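Local coordinates for protein EmGH1 (Erythrobacter marinus, PDB 5Z87) that probably hydrolyses beta-glucosidic bonds as a family 3 glycoside hydrolase and binds magnesium ions, at residues N297-L300 with R301-G305; F265-A268 with I269-G273; P66-A69 with D70-D74. All coordinates share one frame; numbering follows the deposited sequence.

Contact 1: residues N297-L300 with R301-G305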
loop_
_atom_site.group_PDB
_atom_site.type_symbol
_atom_site.label_atom_id
_atom_site.label_comp_id
_atom_site.label_asym_id
_atom_site.label_seq_id
_atom_site.Cartn_x
_atom_site.Cartn_y
_atom_site.Cartn_z
ATOM N N ASN A 297 1.578 22.755 13.471
ATOM C CA ASN A 297 1.270 24.165 13.676
ATOM C C ASN A 297 0.049 24.624 12.891
ATOM O O ASN A 297 -0.932 25.070 13.496
ATOM C CB ASN A 297 2.474 25.032 13.307
ATOM C CG ASN A 297 2.193 26.511 13.521
ATOM O OD1 ASN A 297 2.256 26.996 14.646
ATOM N ND2 ASN A 297 1.849 27.223 12.448
ATOM N N ASP A 298 0.093 24.551 11.558
ATOM C CA ASP A 298 -0.980 25.115 10.747
ATOM C C ASP A 298 -2.316 24.459 11.057
ATOM O O ASP A 298 -3.332 25.144 11.231
ATOM C CB ASP A 298 -0.646 24.975 9.260
ATOM C CG ASP A 298 0.642 25.696 8.879
ATOM O OD1 ASP A 298 1.325 26.222 9.783
ATOM O OD2 ASP A 298 0.968 25.732 7.673
ATOM N N VAL A 299 -2.338 23.128 11.119
ATOM C CA VAL A 299 -3.582 22.419 11.400
ATOM C C VAL A 299 -3.890 22.435 12.893
ATOM O O VAL A 299 -4.995 22.795 13.312
ATOM C CB VAL A 299 -3.508 20.979 10.863
ATOM C CG1 VAL A 299 -4.597 20.134 11.488
ATOM C CG2 VAL A 299 -3.618 20.969 9.337
ATOM N N LEU A 300 -2.919 22.037 13.712
ATOM C CA LEU A 300 -3.204 21.774 15.116
ATOM C C LEU A 300 -3.400 23.075 15.889
ATOM O O LEU A 300 -4.382 23.224 16.618
ATOM C CB LEU A 300 -2.088 20.930 15.717
ATOM C CG LEU A 300 -2.204 20.484 17.176
ATOM C CD1 LEU A 300 -3.462 19.677 17.432
ATOM C CD2 LEU A 300 -0.971 19.690 17.523
ATOM N N ARG A 301 -2.495 24.042 15.702
ATOM C CA ARG A 301 -2.592 25.333 16.381
ATOM C C ARG A 301 -3.549 26.284 15.669
ATOM O O ARG A 301 -4.504 26.781 16.272
ATOM C CB ARG A 301 -1.204 25.975 16.504
ATOM C CG ARG A 301 -0.222 25.144 17.301
ATOM C CD ARG A 301 -0.756 24.813 18.685
ATOM N NE ARG A 301 0.166 23.942 19.419
ATOM C CZ ARG A 301 0.050 23.634 20.706
ATOM N NH1 ARG A 301 0.954 22.835 21.258
ATOM N NH2 ARG A 301 -0.965 24.119 21.437
ATOM N N ASP A 302 -3.312 26.547 14.381
ATOM C CA ASP A 302 -4.057 27.597 13.689
ATOM C C ASP A 302 -5.463 27.144 13.317
ATOM O O ASP A 302 -6.436 27.850 13.589
ATOM C CB ASP A 302 -3.306 28.060 12.431
ATOM C CG ASP A 302 -1.978 28.741 12.746
ATOM O OD1 ASP A 302 -1.709 29.038 13.933
ATOM O OD2 ASP A 302 -1.196 28.969 11.796
ATOM N N ASP A 303 -5.596 25.983 12.669
ATOM C CA ASP A 303 -6.922 25.561 12.217
ATOM C C ASP A 303 -7.792 25.120 13.389
ATOM O O ASP A 303 -8.970 25.476 13.463
ATOM C CB ASP A 303 -6.820 24.413 11.209
ATOM C CG ASP A 303 -6.337 24.850 9.835
ATOM O OD1 ASP A 303 -6.147 26.057 9.577
ATOM O OD2 ASP A 303 -6.155 23.946 8.994
ATOM N N TRP A 304 -7.240 24.314 14.296
ATOM C CA TRP A 304 -8.047 23.705 15.349
ATOM C C TRP A 304 -8.020 24.463 16.666
ATOM O O TRP A 304 -8.866 24.192 17.523
ATOM C CB TRP A 304 -7.589 22.268 15.635
ATOM C CG TRP A 304 -7.751 21.308 14.487
ATOM C CD1 TRP A 304 -8.365 21.537 13.282
ATOM C CD2 TRP A 304 -7.279 19.960 14.447
ATOM N NE1 TRP A 304 -8.302 20.408 12.496
ATOM C CE2 TRP A 304 -7.644 19.425 13.188
ATOM C CE3 TRP A 304 -6.589 19.152 15.354
ATOM C CZ2 TRP A 304 -7.330 18.116 12.813
ATOM C CZ3 TRP A 304 -6.274 17.850 14.981
ATOM C CH2 TRP A 304 -6.647 17.347 13.716
ATOM N N GLY A 305 -7.045 25.350 16.873
ATOM C CA GLY A 305 -6.993 26.137 18.087
ATOM C C GLY A 305 -6.476 25.409 19.300
ATOM O O GLY A 305 -6.802 25.808 20.426
#
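V299 lays its CG1 methyl over one face of the W304 indole, a CH-pi contact in which CG1 stands 3.8 Å from the centroid of the six-membered ring and 23° off its normal. The two side chains run alongside each other in the same direction, and the methyl reaches the ring because CG1 lies anti to the backbone N of V299 (chi1 164°). A beta-branched residue suits this place, since one methyl can rest on the indole while the other, CG2, faces the carboxylate of D303. From a different angle, neither face nor edge, L300 CD1 comes to 3.8 Å from W304 CE3, so two aliphatic residues bed one large ring.

The backbone that carries these side chains forms a wider, pi-type turn near the C-terminal end of helix 293-303. N297 O accepts two N-H groups: D302 N at 2.9 Å, nearly in line with the C=O bond, and R301 N above the carbonyl plane. W304 N likewise bonds to V299 O, five residues back, at 2.9 Å, and V299 O also lies over a face of the indole. On the polar side, N297 ND2 donates to D298 OD1 at 2.9 Å, within the amide plane. That bond probably helps fix the carboxylate of D298, whose OD1 is 4.2 Å from D302 OD2; the like charges would probably repel weakly. G305, with positive phi, leaves the helix at low cost because it has no CB.

R301 bends at chi2 to carry its guanidinium to the salt-bridge partner D343 and to the carbonyls of F306 and G308. L300 and R301 pack on V310 of strand 309-311, while W304 packs on helix 263-270, joining two successive helices on the outside of the TIM-type barrel.

Contact 2: residues F265-A268 with I269-G273. With EDO (1,2-ethanediol), chain K.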
loop_
_atom_site.group_PDB
_atom_site.type_symbol
_atom_site.label_atom_id
_atom_site.label_comp_id
_atom_site.label_asym_id
_atom_site.label_seq_id
_atom_site.Cartn_x
_atom_site.Cartn_y
_atom_site.Cartn_z
ATOM N N PHE A 265 -8.568 12.850 15.742
ATOM C CA PHE A 265 -7.760 13.878 16.391
ATOM C C PHE A 265 -8.534 15.186 16.485
ATOM O O PHE A 265 -8.544 15.841 17.533
ATOM C CB PHE A 265 -6.455 14.093 15.625
ATOM C CG PHE A 265 -5.429 13.013 15.844
ATOM C CD1 PHE A 265 -4.612 13.033 16.970
ATOM C CD2 PHE A 265 -5.253 11.999 14.902
ATOM C CE1 PHE A 265 -3.662 12.042 17.168
ATOM C CE2 PHE A 265 -4.306 11.008 15.096
ATOM C CZ PHE A 265 -3.508 11.021 16.229
ATOM N N ARG A 266 -9.200 15.581 15.398
ATOM C CA ARG A 266 -9.938 16.837 15.429
ATOM C C ARG A 266 -11.014 16.810 16.505
ATOM O O ARG A 266 -11.192 17.790 17.237
ATOM C CB ARG A 266 -10.562 17.136 14.069
ATOM C CG ARG A 266 -11.248 18.498 14.024
ATOM C CD ARG A 266 -11.827 18.793 12.645
ATOM N NE ARG A 266 -12.494 20.093 12.607
ATOM C CZ ARG A 266 -12.142 21.111 11.827
ATOM N NH1 ARG A 266 -11.121 20.994 10.984
ATOM N NH2 ARG A 266 -12.823 22.250 11.882
ATOM N N ALA A 267 -11.730 15.686 16.628
ATOM C CA ALA A 267 -12.768 15.583 17.644
ATOM C C ALA A 267 -12.172 15.561 19.051
ATOM O O ALA A 267 -12.683 16.229 19.955
ATOM C CB ALA A 267 -13.618 14.340 17.403
ATOM N N ALA A 268 -11.105 14.785 19.254
ATOM C CA ALA A 268 -10.428 14.750 20.547
ATOM C C ALA A 268 -9.950 16.135 20.967
ATOM O O ALA A 268 -10.065 16.511 22.140
ATOM C CB ALA A 268 -9.235 13.792 20.488
ATOM N N ILE A 269 -9.399 16.898 20.022
ATOM C CA ILE A 269 -8.770 18.171 20.343
ATOM C C ILE A 269 -9.821 19.264 20.510
ATOM O O ILE A 269 -9.861 19.944 21.541
ATOM C CB ILE A 269 -7.740 18.538 19.259
ATOM C CG1 ILE A 269 -6.543 17.585 19.301
ATOM C CG2 ILE A 269 -7.291 19.977 19.411
ATOM C CD1 ILE A 269 -5.622 17.782 20.495
ATOM N N THR A 270 -10.704 19.435 19.519
ATOM C CA THR A 270 -11.631 20.562 19.497
ATOM C C THR A 270 -12.968 20.291 20.175
ATOM O O THR A 270 -13.710 21.243 20.419
ATOM C CB THR A 270 -11.949 21.007 18.065
ATOM O OG1 THR A 270 -12.775 20.017 17.438
ATOM C CG2 THR A 270 -10.682 21.258 17.235
ATOM N N GLU A 271 -13.332 19.042 20.444
ATOM C CA GLU A 271 -14.614 18.767 21.084
ATOM C C GLU A 271 -14.461 18.204 22.489
ATOM O O GLU A 271 -15.110 18.686 23.416
ATOM C CB GLU A 271 -15.456 17.793 20.243
ATOM C CG GLU A 271 -15.909 18.287 18.878
ATOM C CD GLU A 271 -16.590 17.170 18.061
ATOM O OE1 GLU A 271 -17.272 16.312 18.661
ATOM O OE2 GLU A 271 -16.430 17.135 16.822
ATOM N N ALA A 272 -13.632 17.177 22.673
ATOM C CA ALA A 272 -13.456 16.586 23.993
ATOM C C ALA A 272 -12.399 17.295 24.827
ATOM O O ALA A 272 -12.347 17.075 26.041
ATOM C CB ALA A 272 -13.092 15.099 23.873
ATOM N N GLY A 273 -11.551 18.119 24.210
ATOM C CA GLY A 273 -10.631 18.947 24.966
ATOM C C GLY A 273 -9.395 18.242 25.472
ATOM O O GLY A 273 -8.892 18.593 26.548
HETATM C C1 EDO K . -10.206 24.100 9.079
HETATM O O1 EDO K . -9.883 24.553 7.758
HETATM C C2 EDO K . -11.205 25.082 9.686
HETATM O O2 EDO K . -12.548 24.632 9.454
#
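R266 O takes two hydrogen bonds from T270, one from the backbone N at 2.9 Å and one from the hydroxyl OG1 at 2.7 Å. The donors arrive from opposite faces of the carbonyl plane. Threonine manages this because its OG1 sits between its own backbone N and carbonyl carbon (chi1 71°), folded back over the preceding turn, and a hydroxyl close to a helix end thus uses a main-chain acceptor.

One residue on, A267 O is also gripped twice, by E271 N and by A272 N at 3.0 Å. The second comes nearly in line with the C=O bond and spans five residues, so the last turn widens before G273, at positive phi, takes the chain out of the helix. Earlier in the helix, I269 N makes the regular bond to F265 O at 2.8 Å.

R266 stretches out fully from CG to NE, and its NH2 makes a weak 3.4 Å bond to O2 of an ethanediol probably left from the crystallisation liquor. E271 trails its carboxylate past the small A267, with OE2 4.0 Å from A267 CB, while OE1 is engaged in a salt bridge with K209.

A267 and A272 meet helix 201-216, and their small side chains are consistent with close packing there; A268 rests on V232. F265 and I269 supply the bulk facing the parallel barrel sheet, F265 touching V232 of strand 229-235, and both of them L277 of strand 276-279. F265 also meets the F235 ring edge-to-face (T-shaped).

Contact 3: residues P66-A69 with D70-D74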
loop_
_atom_site.group_PDB
_atom_site.type_symbol
_atom_site.label_atom_id
_atom_site.label_comp_id
_atom_site.label_asym_id
_atom_site.label_seq_id
_atom_site.Cartn_x
_atom_site.Cartn_y
_atom_site.Cartn_z
ATOM N N PRO A 66 12.429 12.595 30.708
ATOM C CA PRO A 66 13.127 11.303 30.686
ATOM C C PRO A 66 12.289 10.226 31.360
ATOM O O PRO A 66 11.221 10.482 31.918
ATOM C CB PRO A 66 14.406 11.574 31.491
ATOM C CG PRO A 66 13.935 12.558 32.542
ATOM C CD PRO A 66 12.914 13.455 31.811
ATOM N N ARG A 67 12.802 9.004 31.300
ATOM C CA ARG A 67 12.206 7.923 32.066
ATOM C C ARG A 67 12.391 8.178 33.556
ATOM O O ARG A 67 13.434 8.669 33.997
ATOM C CB ARG A 67 12.822 6.583 31.674
ATOM C CG ARG A 67 11.798 5.472 31.570
ATOM C CD ARG A 67 12.417 4.181 31.078
ATOM N NE ARG A 67 12.384 4.126 29.624
ATOM C CZ ARG A 67 11.376 3.619 28.923
ATOM N NH1 ARG A 67 11.423 3.632 27.589
ATOM N NH2 ARG A 67 10.324 3.107 29.560
ATOM N N ALA A 68 11.365 7.828 34.331
ATOM C CA ALA A 68 11.335 8.150 35.754
ATOM C C ALA A 68 12.466 7.495 36.539
ATOM O O ALA A 68 12.955 8.082 37.513
ATOM C CB ALA A 68 9.995 7.729 36.349
ATOM N N ALA A 69 12.895 6.294 36.138
ATOM C CA ALA A 69 13.631 5.413 37.046
ATOM C C ALA A 69 14.891 6.071 37.605
ATOM O O ALA A 69 15.179 5.948 38.800
ATOM C CB ALA A 69 13.987 4.107 36.330
ATOM N N ASP A 70 15.666 6.755 36.762
ATOM C CA ASP A 70 16.935 7.326 37.218
ATOM C C ASP A 70 16.744 8.584 38.048
ATOM O O ASP A 70 17.594 8.900 38.884
ATOM C CB ASP A 70 17.839 7.636 36.032
ATOM C CG ASP A 70 18.473 6.391 35.455
ATOM O OD1 ASP A 70 18.129 5.273 35.915
ATOM O OD2 ASP A 70 19.318 6.533 34.550
ATOM N N VAL A 71 15.665 9.327 37.806
ATOM C CA VAL A 71 15.319 10.442 38.668
ATOM C C VAL A 71 14.895 9.931 40.043
ATOM O O VAL A 71 15.319 10.459 41.075
ATOM C CB VAL A 71 14.220 11.289 37.999
ATOM C CG1 VAL A 71 13.863 12.495 38.854
ATOM C CG2 VAL A 71 14.665 11.719 36.609
ATOM N N MET A 72 14.087 8.874 40.079
ATOM C CA MET A 72 13.562 8.387 41.350
ATOM C C MET A 72 14.645 7.733 42.197
ATOM O O MET A 72 14.672 7.910 43.421
ATOM C CB MET A 72 12.428 7.401 41.098
ATOM C CG MET A 72 11.228 8.019 40.449
ATOM S SD MET A 72 10.012 6.768 40.019
ATOM C CE MET A 72 9.274 6.357 41.593
ATOM N N SER A 73 15.540 6.966 41.569
ATOM C CA SER A 73 16.525 6.199 42.327
ATOM C C SER A 73 17.643 7.067 42.893
ATOM O O SER A 73 18.268 6.681 43.885
ATOM C CB SER A 73 17.133 5.099 41.450
ATOM O OG SER A 73 18.021 5.643 40.481
ATOM N N ASP A 74 17.930 8.217 42.279
ATOM C CA ASP A 74 19.091 9.002 42.684
ATOM C C ASP A 74 18.950 10.434 42.189
ATOM O O ASP A 74 19.608 10.821 41.213
ATOM C CB ASP A 74 20.373 8.365 42.139
ATOM C CG ASP A 74 21.642 8.986 42.713
ATOM O OD1 ASP A 74 21.556 9.903 43.554
ATOM O OD2 ASP A 74 22.735 8.545 42.314
HETATM O O HOH W 1 15.581 7.270 33.920
#
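The puckered P66 ring brings its CG 4.2 Å from V71 CG2 and also packs on F78, while the flat guanidinium of R67 leads away from the turn to a cation-pi contact with W314, one of the residues lining the pocket in which dithiothreitol is bound. Directly after P66 and R67 comes the short helix 68-73, which follows strand 64-65 in the TIM-barrel-related N-terminal region of a family 3 glycoside hydrolase. A proline suits the extended approach to a helix, where its lack of an N-H costs no helical bond; its phi of -79° is compatible with this shape. A water bridges the first turn, donating to R67 O at 2.6 Å and accepting from D70 N at 2.9 Å.

Regular turns follow, M72 N bonding to A68 O at 2.9 Å and S73 N to A69 O at 3.0 Å. V71 presses on F85 and F78. D74 is the N-cap of the next helix, 75-81, its OD1 accepting from G77 N. M72 reaches A107 and M111 of helix 101-116; its chain bends at chi3 (75°), and its SD lies 3.8 Å from CB of the small A68.

How the contacts relate
Contacts 1 and 2 are close neighbours, centres 12 Å apart, on two successive helices of the same barrel-like region: W304 of contact 1 packs on F265, R266, I269 and T270 of contact 2. Contact 3 stands apart, its nearest atoms about 18 Å from contact 1 and about 20 Å from contact 2. Contact 2 is the most buried, with five of nine touching residues; contacts 1 and 3 each have three buried and three exposed. The first two lie at helix C-termini, where carbonyls with two donors and a positive-phi glycine close the helix; 66-74 instead spans a whole short helix, with a water at its first turn and, at its end, the next helix's N-cap.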